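Local coordinates for beta-galacturonidase (Eisenbergiella tayi, PDB 6NCW), which hydrolyses beta-linked galacturonides as a glycoside hydrolase family 2 enzyme and may also act on beta-glucuronides, at residues K261-N266 with G503-Y508; K301-N306 with L543-V548; Y430-H435 with L491-Q496; A497-E502 with D550-L555. All blocks are in the same frame, centred on the assembly; numbering follows the deposited sequence.

In the fold
Counting from the N terminus, the barrel domain opens contact 1 at 261-266, contact 2 at 301-306 and contact 3 at 430-435. Contact 3 closes first, on helix 484-500, and is nested inside the loops of contacts 1 and 2. Contact 4 then opens at 497-502 on that same helix. Contact 1 closes on strand 504-509, contact 2 on helix 544-553, and contact 4 last, on the end of that helix. Contacts 1 and 2 therefore cross, and contact 4 crosses both. Together they tie the hairpin next to the first barrel strand, the first helix and a loop at the binding site to the closing strand and helices of the TIM barrel.

Contact 1 of 4, residues K261-N266 with G503-Y508; sequences KDILLN and GCSGVY
The flat groups that meet here are the peptide units of Lys261 and Ile263 on one side and of Gly503 on the other, with the hydroxyl of Ser505 and two waters at their polar atoms. The setting is the (beta/alpha)8 or TIM barrel of family 2 glycosidases: strand 504-509 is its last parallel strand, and strand 262-265 belongs to an antiparallel hairpin leading into its first, 268-276. The contact lies near the start of strand 504-509, hence toward the end of the barrel away from the C-terminal strand ends where such enzymes bind substrate. No direct hydrogen bond spans the gap. The hydroxyl of Ser505 is held instead between two waters. It gives its proton to the first, with Ser505 OG 2.7 Å from the oxygen of water 1, and that water passes its own protons to two carbonyls, lying 2.8 Å from Lys261 O and 2.7 Å from Gly503 O. On the receiving side, water 2 donates to Ser505 OG over 2.7 Å while accepting from Ile263 N at 2.9 Å. A chi1 of -71°, with OG beside the backbone N and anti to the carbonyl carbon, turns the hydroxyl toward both waters. Beside the waters the apolar part of the contact is thin: Ile263 CD1 lies 3.9 Å from Ser505 CB, and Leu462 of strand 461-466 touches both residues. At the outer end Lys261 is extended beyond CG, its amine making a weak hydrogen bond to Tyr447 OH, and its CD passes 4.5 Å from Gly503 CA.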
loop_
_atom_site.group_PDB
_atom_site.type_symbol
_atom_site.label_atom_id
_atom_site.label_comp_id
_atom_site.label_asym_id
_atom_site.label_seq_id
_atom_site.Cartn_x
_atom_site.Cartn_y
_atom_site.Cartn_z
ATOM N N LYS A 261 13.693 -10.368 44.522
ATOM C CA LYS A 261 13.061 -9.866 43.308
ATOM C C LYS A 261 14.035 -9.778 42.130
ATOM O O LYS A 261 13.732 -9.106 41.139
ATOM C CB LYS A 261 12.428 -8.483 43.565
ATOM C CG LYS A 261 11.344 -8.443 44.647
ATOM C CD LYS A 261 10.789 -7.033 44.889
ATOM C CE LYS A 261 9.532 -7.063 45.788
ATOM N NZ LYS A 261 8.967 -5.695 46.110
ATOM N N ASP A 262 15.202 -10.417 42.214
ATOM C CA ASP A 262 16.244 -10.272 41.199
ATOM C C ASP A 262 16.413 -11.562 40.408
ATOM O O ASP A 262 16.489 -12.645 40.991
ATOM C CB ASP A 262 17.589 -9.888 41.827
ATOM C CG ASP A 262 17.527 -8.580 42.609
ATOM O OD1 ASP A 262 16.872 -7.614 42.147
ATOM O OD2 ASP A 262 18.145 -8.528 43.694
ATOM N N ILE A 263 16.490 -11.437 39.087
ATOM C CA ILE A 263 16.981 -12.512 38.232
ATOM C C ILE A 263 18.473 -12.275 38.043
ATOM O O ILE A 263 18.878 -11.248 37.491
ATOM C CB ILE A 263 16.250 -12.537 36.882
ATOM C CG1 ILE A 263 14.738 -12.621 37.077
ATOM C CG2 ILE A 263 16.710 -13.715 36.045
ATOM C CD1 ILE A 263 13.958 -12.490 35.751
ATOM N N LEU A 264 19.294 -13.214 38.503
ATOM C CA LEU A 264 20.737 -13.029 38.538
ATOM C C LEU A 264 21.390 -13.895 37.471
ATOM O O LEU A 264 21.205 -15.114 37.455
ATOM C CB LEU A 264 21.301 -13.373 39.913
ATOM C CG LEU A 264 20.840 -12.624 41.159
ATOM C CD1 LEU A 264 21.513 -13.250 42.372
ATOM C CD2 LEU A 264 21.171 -11.143 41.057
ATOM N N LEU A 265 22.172 -13.269 36.600
ATOM C CA LEU A 265 23.000 -13.984 35.635
ATOM C C LEU A 265 24.461 -13.782 36.018
ATOM O O LEU A 265 24.952 -12.652 35.998
ATOM C CB LEU A 265 22.732 -13.478 34.221
ATOM C CG LEU A 265 23.677 -13.947 33.137
ATOM C CD1 LEU A 265 23.465 -15.420 32.852
ATOM C CD2 LEU A 265 23.438 -13.114 31.912
ATOM N N ASN A 266 25.153 -14.867 36.373
ATOM C CA ASN A 266 26.542 -14.764 36.844
ATOM C C ASN A 266 26.674 -13.740 37.965
ATOM O O ASN A 266 27.670 -13.017 38.051
ATOM C CB ASN A 266 27.501 -14.411 35.707
ATOM C CG ASN A 266 27.525 -15.464 34.637
ATOM O OD1 ASN A 266 27.165 -16.607 34.892
ATOM N ND2 ASN A 266 27.923 -15.085 33.427
ATOM N N GLY A 503 10.726 -3.276 40.942
ATOM C CA GLY A 503 10.411 -4.676 41.119
ATOM C C GLY A 503 10.207 -5.444 39.826
ATOM O O GLY A 503 9.987 -6.657 39.873
ATOM N N CYS A 504 10.273 -4.782 38.680
ATOM C CA CYS A 504 10.077 -5.432 37.393
ATOM C C CYS A 504 11.430 -5.619 36.725
ATOM O O CYS A 504 12.176 -4.656 36.556
ATOM C CB CYS A 504 9.139 -4.605 36.501
ATOM S SG CYS A 504 8.903 -5.252 34.803
ATOM N N SER A 505 11.746 -6.862 36.348
ATOM C CA SER A 505 13.038 -7.143 35.739
ATOM C C SER A 505 13.096 -6.813 34.253
ATOM O O SER A 505 14.199 -6.826 33.691
ATOM C CB SER A 505 13.415 -8.609 35.939
ATOM O OG SER A 505 13.743 -8.839 37.296
ATOM N N GLY A 506 11.962 -6.519 33.608
ATOM C CA GLY A 506 11.978 -6.146 32.207
ATOM C C GLY A 506 10.720 -6.616 31.494
ATOM O O GLY A 506 9.700 -6.889 32.125
ATOM N N VAL A 507 10.831 -6.725 30.164
ATOM C CA VAL A 507 9.667 -6.790 29.281
ATOM C C VAL A 507 10.020 -7.567 28.015
ATOM O O VAL A 507 11.149 -7.486 27.514
ATOM C CB VAL A 507 9.172 -5.363 28.917
ATOM C CG1 VAL A 507 10.301 -4.550 28.281
ATOM C CG2 VAL A 507 7.998 -5.428 27.935
ATOM N N TYR A 508 9.040 -8.320 27.487
ATOM C CA TYR A 508 9.056 -8.793 26.104
ATOM C C TYR A 508 7.939 -8.093 25.353
ATOM O O TYR A 508 6.759 -8.252 25.687
ATOM C CB TYR A 508 8.885 -10.309 25.974
ATOM C CG TYR A 508 10.030 -11.105 26.512
ATOM C CD1 TYR A 508 9.974 -11.650 27.795
ATOM C CD2 TYR A 508 11.179 -11.317 25.750
ATOM C CE1 TYR A 508 11.038 -12.375 28.316
ATOM C CE2 TYR A 508 12.241 -12.053 26.256
ATOM C CZ TYR A 508 12.170 -12.569 27.546
ATOM O OH TYR A 508 13.220 -13.295 28.065
HETATM O O HOH W 1 11.823 -8.552 39.145
HETATM O O HOH W 2 16.387 -8.889 37.631
#

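Contact 2 of 4, residues K301-N306 with L543-V548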
loop_
_atom_site.group_PDB
_atom_site.type_symbol
_atom_site.label_atom_id
_atom_site.label_comp_id
_atom_site.label_asym_id
_atom_site.label_seq_id
_atom_site.Cartn_x
_atom_site.Cartn_y
_atom_site.Cartn_z
ATOM N N LYS A 301 18.762 -7.372 17.231
ATOM C CA LYS A 301 19.931 -6.720 17.829
ATOM C C LYS A 301 19.967 -5.225 17.507
ATOM O O LYS A 301 20.333 -4.417 18.361
ATOM C CB LYS A 301 21.227 -7.406 17.367
ATOM C CG LYS A 301 21.496 -8.720 18.077
ATOM C CD LYS A 301 22.437 -9.664 17.296
ATOM C CE LYS A 301 23.707 -8.972 16.791
ATOM N NZ LYS A 301 24.704 -9.937 16.167
ATOM N N ASP A 302 19.599 -4.838 16.279
ATOM C CA ASP A 302 19.547 -3.420 15.921
ATOM C C ASP A 302 18.568 -2.657 16.804
ATOM O O ASP A 302 18.793 -1.480 17.119
ATOM C CB ASP A 302 19.171 -3.265 14.438
ATOM C CG ASP A 302 19.219 -1.803 13.955
ATOM O OD1 ASP A 302 18.171 -1.272 13.525
ATOM O OD2 ASP A 302 20.301 -1.178 14.028
ATOM N N LEU A 303 17.481 -3.307 17.215
ATOM C CA LEU A 303 16.498 -2.672 18.078
ATOM C C LEU A 303 16.991 -2.474 19.513
ATOM O O LEU A 303 16.321 -1.777 20.284
ATOM C CB LEU A 303 15.214 -3.493 18.064
ATOM C CG LEU A 303 14.354 -3.266 16.814
ATOM C CD1 LEU A 303 13.481 -4.463 16.478
ATOM C CD2 LEU A 303 13.492 -2.005 16.991
ATOM N N GLY A 304 18.137 -3.051 19.884
ATOM C CA GLY A 304 18.644 -2.953 21.235
ATOM C C GLY A 304 18.255 -4.081 22.164
ATOM O O GLY A 304 18.612 -4.034 23.349
ATOM N N ALA A 305 17.574 -5.109 21.664
ATOM C CA ALA A 305 17.109 -6.188 22.520
ATOM C C ALA A 305 18.264 -7.072 22.965
ATOM O O ALA A 305 19.300 -7.184 22.293
ATOM C CB ALA A 305 16.057 -7.039 21.803
ATOM N N ASN A 306 18.079 -7.705 24.117
ATOM C CA ASN A 306 19.025 -8.715 24.554
ATOM C C ASN A 306 18.357 -10.062 24.750
ATOM O O ASN A 306 19.007 -11.000 25.210
ATOM C CB ASN A 306 19.746 -8.275 25.838
ATOM C CG ASN A 306 18.807 -8.071 27.019
ATOM O OD1 ASN A 306 17.668 -8.549 27.024
ATOM N ND2 ASN A 306 19.292 -7.355 28.041
ATOM N N LEU A 543 6.662 2.514 11.967
ATOM C CA LEU A 543 7.151 3.738 12.603
ATOM C C LEU A 543 7.617 3.469 14.034
ATOM O O LEU A 543 8.668 3.967 14.451
ATOM C CB LEU A 543 6.079 4.836 12.584
ATOM C CG LEU A 543 5.582 5.392 11.238
ATOM C CD1 LEU A 543 4.479 6.420 11.454
ATOM C CD2 LEU A 543 6.734 6.037 10.474
ATOM N N ALA A 544 6.868 2.650 14.785
ATOM C CA ALA A 544 7.227 2.312 16.159
ATOM C C ALA A 544 8.605 1.668 16.286
ATOM O O ALA A 544 9.113 1.555 17.399
ATOM C CB ALA A 544 6.181 1.373 16.764
ATOM N N TYR A 545 9.223 1.245 15.187
ATOM C CA TYR A 545 10.541 0.631 15.278
ATOM C C TYR A 545 11.545 1.593 15.903
ATOM O O TYR A 545 12.368 1.191 16.738
ATOM C CB TYR A 545 10.966 0.182 13.882
ATOM C CG TYR A 545 12.289 -0.539 13.719
ATOM C CD1 TYR A 545 13.502 0.144 13.797
ATOM C CD2 TYR A 545 12.318 -1.887 13.363
ATOM C CE1 TYR A 545 14.696 -0.499 13.589
ATOM C CE2 TYR A 545 13.502 -2.537 13.146
ATOM C CZ TYR A 545 14.685 -1.850 13.265
ATOM O OH TYR A 545 15.855 -2.520 13.044
ATOM N N GLU A 546 11.457 2.878 15.552
ATOM C CA GLU A 546 12.412 3.850 16.082
ATOM C C GLU A 546 12.142 4.168 17.550
ATOM O O GLU A 546 13.069 4.522 18.282
ATOM C CB GLU A 546 12.390 5.127 15.241
ATOM C CG GLU A 546 12.909 4.922 13.818
ATOM C CD GLU A 546 14.343 4.383 13.798
ATOM O OE1 GLU A 546 14.625 3.399 13.064
ATOM O OE2 GLU A 546 15.186 4.935 14.542
ATOM N N VAL A 547 10.893 4.023 17.995
ATOM C CA VAL A 547 10.545 4.226 19.399
ATOM C C VAL A 547 11.118 3.109 20.267
ATOM O O VAL A 547 11.645 3.357 21.362
ATOM C CB VAL A 547 9.013 4.324 19.538
ATOM C CG1 VAL A 547 8.557 3.881 20.929
ATOM C CG2 VAL A 547 8.562 5.743 19.293
ATOM N N VAL A 548 10.999 1.857 19.810
ATOM C CA VAL A 548 11.559 0.728 20.552
ATOM C C VAL A 548 13.079 0.819 20.585
ATOM O O VAL A 548 13.708 0.605 21.627
ATOM C CB VAL A 548 11.092 -0.606 19.939
ATOM C CG1 VAL A 548 11.834 -1.755 20.582
ATOM C CG2 VAL A 548 9.569 -0.801 20.128
#
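Asp302 OD1 is gripped by both a hydroxyl and an amine: Tyr545 OH donates to it over 2.7 Å, and Lys549 NZ adds a salt bridge. The tyrosine proton takes the anti lone pair of OD1, with the carboxylate and ring planes 36° apart. The other oxygen, OD2, pairs with Arg553, so two cations and a phenol bond to this buried carboxylate and would be expected to keep it ionised. Tyr545 reaches across because its CG stands anti to the backbone N (chi1 -178°), sending the ring out from its helix toward helix 290-302. In the TIM barrel these are the first and last of the outer helices, neighbours where the barrel closes. Leu303 lies across the ring and makes a CH-pi contact: its CD2 is 3.6 Å from the ring centroid and almost on the normal, 3° off. That same methyl lies 3.4 Å from Tyr545 O and 4.0 Å from Val548 CG1, so it touches the ring, the backbone of its helix and the valine almost one turn on. Just beyond, Gly304 ends helix 290-302 in a Schellman motif, its positive phi turning the chain toward strand 307-309. On the outer side Asp302 packs against Pro47 of the second subunit.

Contact 3 of 4, residues Y430-H435 with L491-Q496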
loop_
_atom_site.group_PDB
_atom_site.type_symbol
_atom_site.label_atom_id
_atom_site.label_comp_id
_atom_site.label_asym_id
_atom_site.label_seq_id
_atom_site.Cartn_x
_atom_site.Cartn_y
_atom_site.Cartn_z
ATOM N N TYR A 430 -2.058 -5.498 28.083
ATOM C CA TYR A 430 -2.187 -4.607 26.926
ATOM C C TYR A 430 -2.911 -3.286 27.225
ATOM O O TYR A 430 -3.828 -2.893 26.502
ATOM C CB TYR A 430 -2.898 -5.355 25.810
ATOM C CG TYR A 430 -2.091 -6.501 25.236
ATOM C CD1 TYR A 430 -2.168 -7.771 25.779
ATOM C CD2 TYR A 430 -1.256 -6.301 24.134
ATOM C CE1 TYR A 430 -1.446 -8.823 25.227
ATOM C CE2 TYR A 430 -0.540 -7.336 23.583
ATOM C CZ TYR A 430 -0.635 -8.594 24.132
ATOM O OH TYR A 430 0.087 -9.633 23.575
ATOM N N PRO A 431 -2.498 -2.547 28.258
ATOM C CA PRO A 431 -3.072 -1.206 28.451
ATOM C C PRO A 431 -2.669 -0.309 27.294
ATOM O O PRO A 431 -1.547 -0.400 26.775
ATOM C CB PRO A 431 -2.450 -0.728 29.769
ATOM C CG PRO A 431 -1.098 -1.488 29.800
ATOM C CD PRO A 431 -1.467 -2.849 29.274
ATOM N N LYS A 432 -3.612 0.538 26.880
ATOM C CA LYS A 432 -3.554 1.451 25.742
ATOM C C LYS A 432 -3.760 0.713 24.420
ATOM O O LYS A 432 -3.737 1.352 23.345
ATOM C CB LYS A 432 -2.262 2.285 25.705
ATOM C CG LYS A 432 -2.258 3.347 26.810
ATOM C CD LYS A 432 -3.637 4.019 26.866
ATOM C CE LYS A 432 -3.654 5.269 27.748
ATOM N NZ LYS A 432 -2.818 6.359 27.158
ATOM N N TRP A 433 -4.015 -0.596 24.443
ATOM C CA TRP A 433 -4.516 -1.265 23.248
ATOM C C TRP A 433 -5.880 -1.888 23.519
ATOM O O TRP A 433 -6.876 -1.386 23.008
ATOM C CB TRP A 433 -3.507 -2.279 22.703
ATOM C CG TRP A 433 -3.985 -2.850 21.395
ATOM C CD1 TRP A 433 -4.446 -4.112 21.172
ATOM C CD2 TRP A 433 -4.116 -2.150 20.145
ATOM N NE1 TRP A 433 -4.833 -4.260 19.855
ATOM C CE2 TRP A 433 -4.640 -3.069 19.203
ATOM C CE3 TRP A 433 -3.821 -0.850 19.726
ATOM C CZ2 TRP A 433 -4.885 -2.723 17.873
ATOM C CZ3 TRP A 433 -4.076 -0.501 18.384
ATOM C CH2 TRP A 433 -4.590 -1.436 17.488
ATOM N N TYR A 434 -5.964 -2.944 24.319
ATOM C CA TYR A 434 -7.238 -3.567 24.656
ATOM C C TYR A 434 -7.956 -2.901 25.832
ATOM O O TYR A 434 -9.120 -3.220 26.062
ATOM C CB TYR A 434 -7.021 -5.051 24.983
ATOM C CG TYR A 434 -6.652 -5.911 23.795
ATOM C CD1 TYR A 434 -7.388 -5.854 22.610
ATOM C CD2 TYR A 434 -5.566 -6.787 23.854
ATOM C CE1 TYR A 434 -7.052 -6.648 21.509
ATOM C CE2 TYR A 434 -5.218 -7.576 22.762
ATOM C CZ TYR A 434 -5.971 -7.502 21.588
ATOM O OH TYR A 434 -5.640 -8.291 20.506
ATOM N N HIS A 435 -7.294 -2.028 26.601
ATOM C CA HIS A 435 -7.886 -1.333 27.749
ATOM C C HIS A 435 -7.416 0.110 27.723
ATOM O O HIS A 435 -6.209 0.355 27.675
ATOM C CB HIS A 435 -7.456 -1.952 29.094
ATOM C CG HIS A 435 -7.611 -3.434 29.158
ATOM N ND1 HIS A 435 -8.845 -4.052 29.233
ATOM C CD2 HIS A 435 -6.691 -4.428 29.148
ATOM C CE1 HIS A 435 -8.677 -5.364 29.273
ATOM N NE2 HIS A 435 -7.380 -5.619 29.215
ATOM N N LEU A 491 3.549 2.295 22.230
ATOM C CA LEU A 491 4.801 1.644 22.622
ATOM C C LEU A 491 5.668 2.578 23.458
ATOM O O LEU A 491 6.304 2.143 24.424
ATOM C CB LEU A 491 5.558 1.155 21.388
ATOM C CG LEU A 491 5.311 -0.301 20.943
ATOM C CD1 LEU A 491 5.862 -1.266 21.981
ATOM C CD2 LEU A 491 3.820 -0.558 20.726
ATOM N N LYS A 492 5.688 3.871 23.122
ATOM C CA LYS A 492 6.457 4.819 23.921
ATOM C C LYS A 492 5.975 4.820 25.372
ATOM O O LYS A 492 6.769 4.665 26.307
ATOM C CB LYS A 492 6.361 6.217 23.297
ATOM C CG LYS A 492 7.367 7.207 23.870
ATOM C CD LYS A 492 7.196 8.605 23.280
ATOM C CE LYS A 492 8.338 9.530 23.719
ATOM N NZ LYS A 492 8.445 10.732 22.827
ATOM N N GLU A 493 4.663 4.945 25.577
ATOM C CA GLU A 493 4.122 4.942 26.932
ATOM C C GLU A 493 4.291 3.587 27.620
ATOM O O GLU A 493 4.585 3.527 28.819
ATOM C CB GLU A 493 2.643 5.331 26.910
ATOM C CG GLU A 493 2.067 5.396 28.325
ATOM C CD GLU A 493 0.573 5.682 28.382
ATOM O OE1 GLU A 493 -0.022 5.960 27.314
ATOM O OE2 GLU A 493 0.004 5.615 29.507
ATOM N N GLN A 494 4.066 2.491 26.893
ATOM C CA GLN A 494 4.192 1.152 27.485
ATOM C C GLN A 494 5.604 0.871 27.985
ATOM O O GLN A 494 5.783 0.339 29.086
ATOM C CB GLN A 494 3.771 0.088 26.466
ATOM C CG GLN A 494 2.268 0.094 26.215
ATOM C CD GLN A 494 1.875 -0.748 25.026
ATOM O OE1 GLN A 494 2.732 -1.167 24.250
ATOM N NE2 GLN A 494 0.573 -1.013 24.877
ATOM N N LEU A 495 6.621 1.215 27.189
ATOM C CA LEU A 495 7.989 0.887 27.569
ATOM C C LEU A 495 8.462 1.782 28.707
ATOM O O LEU A 495 9.159 1.323 29.626
ATOM C CB LEU A 495 8.920 1.005 26.355
ATOM C CG LEU A 495 8.771 -0.093 25.270
ATOM C CD1 LEU A 495 9.649 0.196 24.072
ATOM C CD2 LEU A 495 9.100 -1.497 25.796
ATOM N N GLN A 496 8.092 3.064 28.656
ATOM C CA GLN A 496 8.433 3.981 29.735
ATOM C C GLN A 496 7.898 3.472 31.072
ATOM O O GLN A 496 8.604 3.513 32.083
ATOM C CB GLN A 496 7.903 5.378 29.398
ATOM C CG GLN A 496 7.624 6.293 30.576
ATOM C CD GLN A 496 8.872 6.742 31.326
ATOM O OE1 GLN A 496 9.951 6.909 30.735
ATOM N NE2 GLN A 496 8.729 6.943 32.647
HETATM O O HOH W 3 -2.265 7.798 29.398
#
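Pro431 follows Tyr430, whose hydroxyl bonds to Glu465 of the galacturonate-binding site, and offers its carbonyl to helix 484-500. Gln494 NE2 meets Pro431 O at 2.9 Å in a nearly straight bond (166° at the hydrogen), with the acceptor in the plane of the amide. The same nitrogen also bonds Gly467 O, so two carbonyls fix the rotation of the amide. At Lys432 the backbone takes a positive phi of 77°, and the side chain, bent at chi2 and chi4, folds across Glu493 at about a right angle. Their salt bridge puts Lys432 NZ 2.8 Å from Glu493 OE1, on its syn lone pair. Water 3 bridges the pair from beside them, accepting from Lys432 NZ at 2.7 Å and donating to Glu493 OE2 at 3.2 Å. Trp433 turns away from the helix, and its CD1 lies 3.5 Å above the centre of the Tyr434 ring. The Trp433 ring also meets Phe522 of the fourth subunit edge-to-face. Tyr434, a galacturonate-binding residue, bonds Lys532 through its hydroxyl. The loop thus contributes to the sugar site while Pro431 and Lys432 tie it to helix 484-500. It leaves barrel strand 425-428 and leads to helix 439-453, whose Val439 packs on Pro431, Lys432 and Gln494 and donates its backbone N-H to Glu493 OE2, while helix 544-553 flanks Leu491, Lys492 and Leu495 of helix 484-500.

Contact 4 of 4, residues A497-E502 with D550-L555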
loop_
_atom_site.group_PDB
_atom_site.type_symbol
_atom_site.label_atom_id
_atom_site.label_comp_id
_atom_site.label_asym_id
_atom_site.label_seq_id
_atom_site.Cartn_x
_atom_site.Cartn_y
_atom_site.Cartn_z
ATOM N N ALA A 497 6.690 2.907 31.083
ATOM C CA ALA A 497 6.126 2.435 32.343
ATOM C C ALA A 497 6.837 1.177 32.845
ATOM O O ALA A 497 7.193 1.102 34.024
ATOM C CB ALA A 497 4.626 2.197 32.205
ATOM N N VAL A 498 7.051 0.173 31.977
ATOM C CA VAL A 498 7.622 -1.089 32.455
ATOM C C VAL A 498 9.033 -0.874 33.001
ATOM O O VAL A 498 9.398 -1.426 34.041
ATOM C CB VAL A 498 7.598 -2.180 31.351
ATOM C CG1 VAL A 498 6.167 -2.486 30.925
ATOM C CG2 VAL A 498 8.407 -1.763 30.137
ATOM N N PHE A 499 9.839 -0.055 32.327
ATOM C CA PHE A 499 11.207 0.180 32.769
ATOM C C PHE A 499 11.306 1.076 34.002
ATOM O O PHE A 499 12.380 1.143 34.603
ATOM C CB PHE A 499 12.022 0.768 31.615
ATOM C CG PHE A 499 12.378 -0.246 30.567
ATOM C CD1 PHE A 499 12.952 -1.459 30.931
ATOM C CD2 PHE A 499 12.103 -0.015 29.236
ATOM C CE1 PHE A 499 13.271 -2.424 29.972
ATOM C CE2 PHE A 499 12.417 -0.979 28.261
ATOM C CZ PHE A 499 13.015 -2.181 28.638
ATOM N N SER A 500 10.232 1.751 34.407
ATOM C CA SER A 500 10.234 2.519 35.644
ATOM C C SER A 500 9.439 1.850 36.762
ATOM O O SER A 500 9.332 2.418 37.852
ATOM C CB SER A 500 9.710 3.936 35.385
ATOM O OG SER A 500 8.361 3.914 34.972
ATOM N N ARG A 501 8.904 0.650 36.534
ATOM C CA ARG A 501 8.188 -0.099 37.561
ATOM C C ARG A 501 9.204 -0.806 38.465
ATOM O O ARG A 501 9.827 -1.796 38.064
ATOM C CB ARG A 501 7.232 -1.084 36.892
ATOM C CG ARG A 501 6.438 -1.992 37.815
ATOM C CD ARG A 501 5.585 -1.209 38.814
ATOM N NE ARG A 501 6.222 -1.210 40.125
ATOM C CZ ARG A 501 5.705 -0.664 41.221
ATOM N NH1 ARG A 501 4.521 -0.059 41.181
ATOM N NH2 ARG A 501 6.381 -0.733 42.361
ATOM N N GLU A 502 9.394 -0.286 39.676
ATOM C CA GLU A 502 10.292 -0.924 40.632
ATOM C C GLU A 502 9.802 -2.321 40.956
ATOM O O GLU A 502 8.616 -2.523 41.235
ATOM C CB GLU A 502 10.383 -0.105 41.926
ATOM C CG GLU A 502 11.617 0.783 42.010
ATOM C CD GLU A 502 11.555 1.750 43.194
ATOM O OE1 GLU A 502 11.125 1.322 44.298
ATOM O OE2 GLU A 502 11.916 2.940 43.012
ATOM N N ASP A 550 15.043 3.497 20.305
ATOM C CA ASP A 550 15.444 4.547 21.239
ATOM C C ASP A 550 15.373 4.064 22.679
ATOM O O ASP A 550 16.276 4.339 23.476
ATOM C CB ASP A 550 14.563 5.779 21.082
ATOM C CG ASP A 550 14.845 6.543 19.802
ATOM O OD1 ASP A 550 15.884 6.287 19.151
ATOM O OD2 ASP A 550 14.001 7.394 19.438
ATOM N N SER A 551 14.304 3.348 23.034
ATOM C CA SER A 551 14.148 2.879 24.407
ATOM C C SER A 551 15.186 1.817 24.758
ATOM O O SER A 551 15.894 1.941 25.762
ATOM C CB SER A 551 12.741 2.334 24.626
ATOM O OG SER A 551 12.651 1.714 25.895
ATOM N N TYR A 552 15.292 0.762 23.938
ATOM C CA TYR A 552 16.154 -0.360 24.301
ATOM C C TYR A 552 17.637 0.005 24.214
ATOM O O TYR A 552 18.451 -0.534 24.968
ATOM C CB TYR A 552 15.864 -1.565 23.408
ATOM C CG TYR A 552 14.673 -2.426 23.798
ATOM C CD1 TYR A 552 13.777 -2.033 24.786
ATOM C CD2 TYR A 552 14.460 -3.645 23.173
ATOM C CE1 TYR A 552 12.692 -2.840 25.143
ATOM C CE2 TYR A 552 13.380 -4.449 23.512
ATOM C CZ TYR A 552 12.502 -4.051 24.497
ATOM O OH TYR A 552 11.439 -4.875 24.829
ATOM N N ARG A 553 18.013 0.875 23.278
ATOM C CA ARG A 553 19.406 1.298 23.173
ATOM C C ARG A 553 19.832 2.232 24.304
ATOM O O ARG A 553 21.031 2.457 24.486
ATOM C CB ARG A 553 19.634 1.983 21.829
ATOM C CG ARG A 553 19.575 1.047 20.646
ATOM C CD ARG A 553 20.942 0.997 20.061
ATOM N NE ARG A 553 20.949 0.882 18.617
ATOM C CZ ARG A 553 21.419 -0.184 17.983
ATOM N NH1 ARG A 553 21.897 -1.205 18.697
ATOM N NH2 ARG A 553 21.400 -0.230 16.648
ATOM N N SER A 554 18.895 2.772 25.074
ATOM C CA SER A 554 19.234 3.645 26.185
ATOM C C SER A 554 19.424 2.880 27.491
ATOM O O SER A 554 19.542 3.498 28.554
ATOM C CB SER A 554 18.151 4.705 26.361
ATOM O OG SER A 554 16.968 4.122 26.872
ATOM N N LEU A 555 19.434 1.555 27.444
ATOM C CA LEU A 555 19.481 0.775 28.663
ATOM C C LEU A 555 20.455 -0.363 28.459
ATOM O O LEU A 555 20.608 -0.869 27.344
ATOM C CB LEU A 555 18.096 0.241 29.045
ATOM C CG LEU A 555 17.087 1.254 29.599
ATOM C CD1 LEU A 555 15.718 0.638 29.593
ATOM C CD2 LEU A 555 17.452 1.684 31.006
#
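The backbones of Phe499 and Leu555 stand well apart, their CA atoms 9.3 Å from each other, so side chains alone bridge the gap. Helix 544-553 closes at Ser554, whose N and OG both bond Ser551 O from one face of its carbonyl, the OG to O distance being 2.7 Å. The chain then straightens at Leu555, whose side chain lies over Phe499. Phe499 CG stands beside the backbone N, anti to the carbonyl carbon (chi1 -75°), which carries the ring to helix 544-553. There Leu555 CD1 rests 3.5 Å from the centroid of the Phe499 ring and only 10° off its normal, a CH-pi contact. Val498 CG2 lies on the opposite face of the same ring, 4.2 Å above its plane and displaced toward the rim. Tyr552 comes up at the edge, in plane, with Tyr552 CE1 3.6 Å from Phe499 CZ. The two rings meet rim to rim with planes at 76°, neither over the other's face. Ser551 OG adds an oblique approach, 3.6 Å from Phe499 CE2. The Tyr552 hydroxyl continues past the phenylalanine to bond Gly274 O. Phe499 thus reaches from helix 484-500 to the end of helix 544-553, the last two outer helices of the TIM barrel, where Val507 of strand 504-509 touches Val498, Phe499 and Tyr552, and Arg271 of strand 268-276 packs against Phe499 and Leu555.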